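Local coordinates for activating signal cointegrator 1 complex subunit 3 (Homo sapiens, PDB 6YXQ), which unwinds duplex DNA in the 3'-5' direction using ATP, serving alkylation repair and rescue of stalled ribosomes, and binds ASCC2 through this N-terminal region, at residues F100-G112 with A131-S143. Numbering follows the deposited sequence.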
loop_
_atom_site.group_PDB
_atom_site.type_symbol
_atom_site.label_atom_id
_atom_site.label_comp_id
_atom_site.label_asym_id
_atom_site.label_seq_id
_atom_site.Cartn_x
_atom_site.Cartn_y
_atom_site.Cartn_z
ATOM N N PHE A 100 27.734 5.470 16.256
ATOM C CA PHE A 100 27.255 4.656 15.145
ATOM C C PHE A 100 28.287 3.616 14.729
ATOM O O PHE A 100 27.937 2.470 14.426
ATOM C CB PHE A 100 26.902 5.560 13.966
ATOM C CG PHE A 100 26.441 4.817 12.760
ATOM C CD1 PHE A 100 25.145 4.346 12.681
ATOM C CD2 PHE A 100 27.302 4.582 11.706
ATOM C CE1 PHE A 100 24.715 3.652 11.571
ATOM C CE2 PHE A 100 26.878 3.891 10.593
ATOM C CZ PHE A 100 25.581 3.426 10.525
ATOM N N LEU A 101 29.564 3.998 14.699
ATOM C CA LEU A 101 30.617 3.046 14.359
ATOM C C LEU A 101 30.695 1.931 15.391
ATOM O O LEU A 101 30.682 0.744 15.040
ATOM C CB LEU A 101 31.962 3.764 14.243
ATOM C CG LEU A 101 32.131 4.618 12.990
ATOM C CD1 LEU A 101 33.481 5.285 12.995
ATOM C CD2 LEU A 101 31.950 3.784 11.730
ATOM N N PHE A 102 30.773 2.301 16.675
ATOM C CA PHE A 102 30.843 1.304 17.737
ATOM C C PHE A 102 29.682 0.329 17.638
ATOM O O PHE A 102 29.879 -0.890 17.680
ATOM C CB PHE A 102 30.858 1.985 19.106
ATOM C CG PHE A 102 30.812 1.022 20.262
ATOM C CD1 PHE A 102 31.982 0.532 20.820
ATOM C CD2 PHE A 102 29.601 0.617 20.801
ATOM C CE1 PHE A 102 31.943 -0.352 21.892
ATOM C CE2 PHE A 102 29.556 -0.273 21.871
ATOM C CZ PHE A 102 30.726 -0.757 22.414
ATOM N N MET A 103 28.461 0.852 17.484
ATOM C CA MET A 103 27.295 -0.020 17.396
ATOM C C MET A 103 27.302 -0.844 16.116
ATOM O O MET A 103 26.723 -1.935 16.079
ATOM C CB MET A 103 26.018 0.811 17.492
ATOM C CG MET A 103 25.859 1.499 18.831
ATOM S SD MET A 103 25.810 0.315 20.185
ATOM C CE MET A 103 24.505 -0.750 19.595
ATOM N N THR A 104 27.949 -0.347 15.062
ATOM C CA THR A 104 28.032 -1.125 13.838
ATOM C C THR A 104 28.893 -2.366 14.025
ATOM O O THR A 104 28.578 -3.423 13.468
ATOM C CB THR A 104 28.565 -0.253 12.702
ATOM O OG1 THR A 104 27.595 0.755 12.378
ATOM C CG2 THR A 104 28.847 -1.093 11.462
ATOM N N PHE A 105 29.949 -2.279 14.837
ATOM C CA PHE A 105 30.928 -3.352 14.950
ATOM C C PHE A 105 30.928 -4.038 16.310
ATOM O O PHE A 105 31.777 -4.902 16.548
ATOM C CB PHE A 105 32.333 -2.822 14.653
ATOM C CG PHE A 105 32.522 -2.333 13.244
ATOM C CD1 PHE A 105 32.577 -3.223 12.185
ATOM C CD2 PHE A 105 32.662 -0.981 12.980
ATOM C CE1 PHE A 105 32.757 -2.771 10.884
ATOM C CE2 PHE A 105 32.842 -0.525 11.684
ATOM C CZ PHE A 105 32.890 -1.421 10.638
ATOM N N HIS A 106 30.007 -3.688 17.211
ATOM C CA HIS A 106 30.088 -4.244 18.562
ATOM C C HIS A 106 29.770 -5.734 18.605
ATOM O O HIS A 106 30.136 -6.399 19.582
ATOM C CB HIS A 106 29.185 -3.460 19.527
ATOM C CG HIS A 106 27.745 -3.873 19.512
ATOM N ND1 HIS A 106 26.820 -3.326 18.648
ATOM C CD2 HIS A 106 27.062 -4.750 20.284
ATOM C CE1 HIS A 106 25.637 -3.866 18.873
ATOM N NE2 HIS A 106 25.755 -4.732 19.863
ATOM N N LEU A 107 29.134 -6.277 17.563
ATOM C CA LEU A 107 28.830 -7.703 17.476
ATOM C C LEU A 107 29.498 -8.376 16.282
ATOM O O LEU A 107 29.188 -9.536 15.985
ATOM C CB LEU A 107 27.318 -7.927 17.405
ATOM C CG LEU A 107 26.538 -7.627 18.678
ATOM C CD1 LEU A 107 25.040 -7.653 18.416
ATOM C CD2 LEU A 107 26.922 -8.613 19.755
ATOM N N LYS A 108 30.396 -7.678 15.587
ATOM C CA LYS A 108 31.064 -8.197 14.402
ATOM C C LYS A 108 32.561 -7.960 14.538
ATOM O O LYS A 108 32.983 -6.895 14.994
ATOM C CB LYS A 108 30.522 -7.524 13.132
ATOM C CG LYS A 108 29.008 -7.632 12.989
ATOM C CD LYS A 108 28.484 -6.824 11.814
ATOM C CE LYS A 108 27.079 -6.286 12.061
ATOM N NZ LYS A 108 26.923 -4.853 11.649
ATOM N N ASP A 109 33.363 -8.952 14.154
ATOM C CA ASP A 109 34.809 -8.884 14.339
ATOM C C ASP A 109 35.567 -8.585 13.055
ATOM O O ASP A 109 36.786 -8.772 13.011
ATOM C CB ASP A 109 35.335 -10.183 14.958
ATOM C CG ASP A 109 35.003 -11.398 14.131
ATOM O OD1 ASP A 109 35.452 -11.468 12.969
ATOM O OD2 ASP A 109 34.294 -12.286 14.651
ATOM N N SER A 110 34.885 -8.117 12.017
ATOM C CA SER A 110 35.548 -7.792 10.762
ATOM C C SER A 110 34.688 -6.798 9.994
ATOM O O SER A 110 33.549 -6.511 10.364
ATOM C CB SER A 110 35.817 -9.046 9.923
ATOM O OG SER A 110 34.606 -9.672 9.535
ATOM N N VAL A 111 35.259 -6.274 8.918
ATOM C CA VAL A 111 34.574 -5.326 8.049
ATOM C C VAL A 111 33.929 -6.109 6.914
ATOM O O VAL A 111 34.622 -6.765 6.131
ATOM C CB VAL A 111 35.549 -4.271 7.508
ATOM C CG1 VAL A 111 34.847 -3.350 6.542
ATOM C CG2 VAL A 111 36.172 -3.483 8.651
ATOM N N GLY A 112 32.599 -6.048 6.823
ATOM C CA GLY A 112 31.864 -6.760 5.804
ATOM C C GLY A 112 31.084 -5.819 4.895
ATOM O O GLY A 112 30.964 -4.607 5.152
ATOM N N ALA A 131 36.984 2.518 8.646
ATOM C CA ALA A 131 36.107 1.435 9.066
ATOM C C ALA A 131 36.907 0.313 9.715
ATOM O O ALA A 131 36.509 -0.222 10.758
ATOM C CB ALA A 131 35.309 0.919 7.871
ATOM N N THR A 132 38.049 -0.048 9.117
ATOM C CA THR A 132 38.905 -1.068 9.725
ATOM C C THR A 132 39.387 -0.624 11.102
ATOM O O THR A 132 39.360 -1.401 12.064
ATOM C CB THR A 132 40.107 -1.386 8.831
ATOM O OG1 THR A 132 39.710 -2.264 7.771
ATOM C CG2 THR A 132 41.190 -2.072 9.647
ATOM N N ALA A 133 39.846 0.625 11.208
ATOM C CA ALA A 133 40.359 1.121 12.482
ATOM C C ALA A 133 39.287 1.074 13.564
ATOM O O ALA A 133 39.536 0.614 14.690
ATOM C CB ALA A 133 40.883 2.543 12.310
ATOM N N ALA A 134 38.083 1.553 13.233
ATOM C CA ALA A 134 36.980 1.570 14.187
ATOM C C ALA A 134 36.556 0.161 14.581
ATOM O O ALA A 134 36.253 -0.094 15.752
ATOM C CB ALA A 134 35.798 2.338 13.601
ATOM N N CYS A 135 36.530 -0.769 13.622
ATOM C CA CYS A 135 36.188 -2.147 13.955
ATOM C C CYS A 135 37.236 -2.777 14.868
ATOM O O CYS A 135 36.892 -3.489 15.820
ATOM C CB CYS A 135 36.024 -2.966 12.680
ATOM S SG CYS A 135 35.747 -4.703 12.997
ATOM N N ASN A 136 38.521 -2.522 14.602
ATOM C CA ASN A 136 39.569 -3.059 15.467
ATOM C C ASN A 136 39.445 -2.514 16.884
ATOM O O ASN A 136 39.538 -3.272 17.857
ATOM C CB ASN A 136 40.951 -2.747 14.890
ATOM C CG ASN A 136 41.266 -3.565 13.650
ATOM O OD1 ASN A 136 40.487 -4.429 13.253
ATOM N ND2 ASN A 136 42.405 -3.284 13.025
ATOM N N ALA A 137 39.225 -1.205 17.020
ATOM C CA ALA A 137 39.081 -0.623 18.352
ATOM C C ALA A 137 37.860 -1.182 19.076
ATOM O O ALA A 137 37.921 -1.497 20.274
ATOM C CB ALA A 137 39.000 0.896 18.248
ATOM N N THR A 138 36.744 -1.327 18.362
ATOM C CA THR A 138 35.536 -1.858 18.980
ATOM C C THR A 138 35.739 -3.284 19.466
ATOM O O THR A 138 35.280 -3.647 20.556
ATOM C CB THR A 138 34.380 -1.803 17.991
ATOM O OG1 THR A 138 34.253 -0.466 17.495
ATOM C CG2 THR A 138 33.106 -2.210 18.678
ATOM N N ASN A 139 36.414 -4.112 18.668
ATOM C CA ASN A 139 36.623 -5.493 19.086
ATOM C C ASN A 139 37.626 -5.579 20.226
ATOM O O ASN A 139 37.502 -6.448 21.098
ATOM C CB ASN A 139 37.063 -6.342 17.899
ATOM C CG ASN A 139 35.889 -6.844 17.097
ATOM O OD1 ASN A 139 35.302 -7.880 17.409
ATOM N ND2 ASN A 139 35.518 -6.095 16.073
ATOM N N ARG A 140 38.615 -4.682 20.243
ATOM C CA ARG A 140 39.483 -4.575 21.404
ATOM C C ARG A 140 38.668 -4.299 22.656
ATOM O O ARG A 140 38.874 -4.942 23.691
ATOM C CB ARG A 140 40.530 -3.480 21.187
ATOM C CG ARG A 140 41.823 -3.955 20.539
ATOM C CD ARG A 140 42.947 -2.943 20.714
ATOM N NE ARG A 140 42.634 -1.665 20.077
ATOM C CZ ARG A 140 42.833 -1.392 18.790
ATOM N NH1 ARG A 140 43.354 -2.308 17.981
ATOM N NH2 ARG A 140 42.509 -0.199 18.309
ATOM N N ILE A 141 37.718 -3.363 22.571
ATOM C CA ILE A 141 36.896 -3.034 23.737
ATOM C C ILE A 141 36.055 -4.236 24.162
ATOM O O ILE A 141 36.023 -4.609 25.341
ATOM C CB ILE A 141 36.011 -1.811 23.447
ATOM C CG1 ILE A 141 36.838 -0.534 23.498
ATOM C CG2 ILE A 141 34.870 -1.727 24.450
ATOM C CD1 ILE A 141 36.009 0.719 23.283
ATOM N N ILE A 142 35.360 -4.859 23.206
ATOM C CA ILE A 142 34.450 -5.954 23.544
ATOM C C ILE A 142 35.216 -7.152 24.091
ATOM O O ILE A 142 34.669 -7.952 24.864
ATOM C CB ILE A 142 33.594 -6.341 22.322
ATOM C CG1 ILE A 142 32.757 -5.150 21.850
ATOM C CG2 ILE A 142 32.664 -7.485 22.659
ATOM C CD1 ILE A 142 31.711 -4.717 22.843
ATOM N N SER A 143 36.492 -7.294 23.726
ATOM C CA SER A 143 37.291 -8.384 24.270
ATOM C C SER A 143 37.422 -8.317 25.787
ATOM O O SER A 143 37.860 -9.297 26.397
ATOM C CB SER A 143 38.675 -8.389 23.619
ATOM O OG SER A 143 39.501 -7.374 24.159
#
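Phe105 packs as a knob into a hole formed by Ala131, Ala134, Cys135 and Thr138, where two helices of the all-helical ASCC2-binding region cross. The axes of helix 100-105 and helix 131-142 approach to 8.9 Å with a signed crossing angle of -68°. Cys135 CB lies over one face of the Phe105 ring, 3.6 Å from its centroid, a CH-pi contact. Thr104 CG2 covers the opposite face, so the ring is sandwiched. With SG anti to the backbone N (chi1 175°), the Cys135 sulfur sits obliquely to the ring, 3.6 Å from Phe105 CD1. Without the Phe105 ring, as with an alanine here, a gap is likely to open between Cys135 and Thr104, and the sulfur would lose its aromatic partner.

Van der Waals contacts extend along both segments. Leu101 CD1 meets Ala134 CB at 3.8 Å. Thr138 CG2 touches the carbonyl O of Phe102 and CA of His106. Ile141 CG2 comes to the edge of the Phe102 ring, and Ile142 CD1 reaches its CZ. Past the turn, Val111 CG2 packs on Thr132 CA. Helix 64-85 covers Thr138 and Ile141 from elsewhere in the fold, and Ile119 of helix 113-123 packs on Leu101.

The polar link comes from Asn139. Its ND2 gives one hydrogen to Cys135 O within its own helix, from above the carbonyl plane. The other goes to a lone pair of Lys108 O, joining helix 131-142 to the last residue of the type I turn Phe105 to Lys108. These two bonds fix the amide's rotation. The Asn139 ND2 to Lys108 O bond is 2.9 Å long and nearly straight, at 162°.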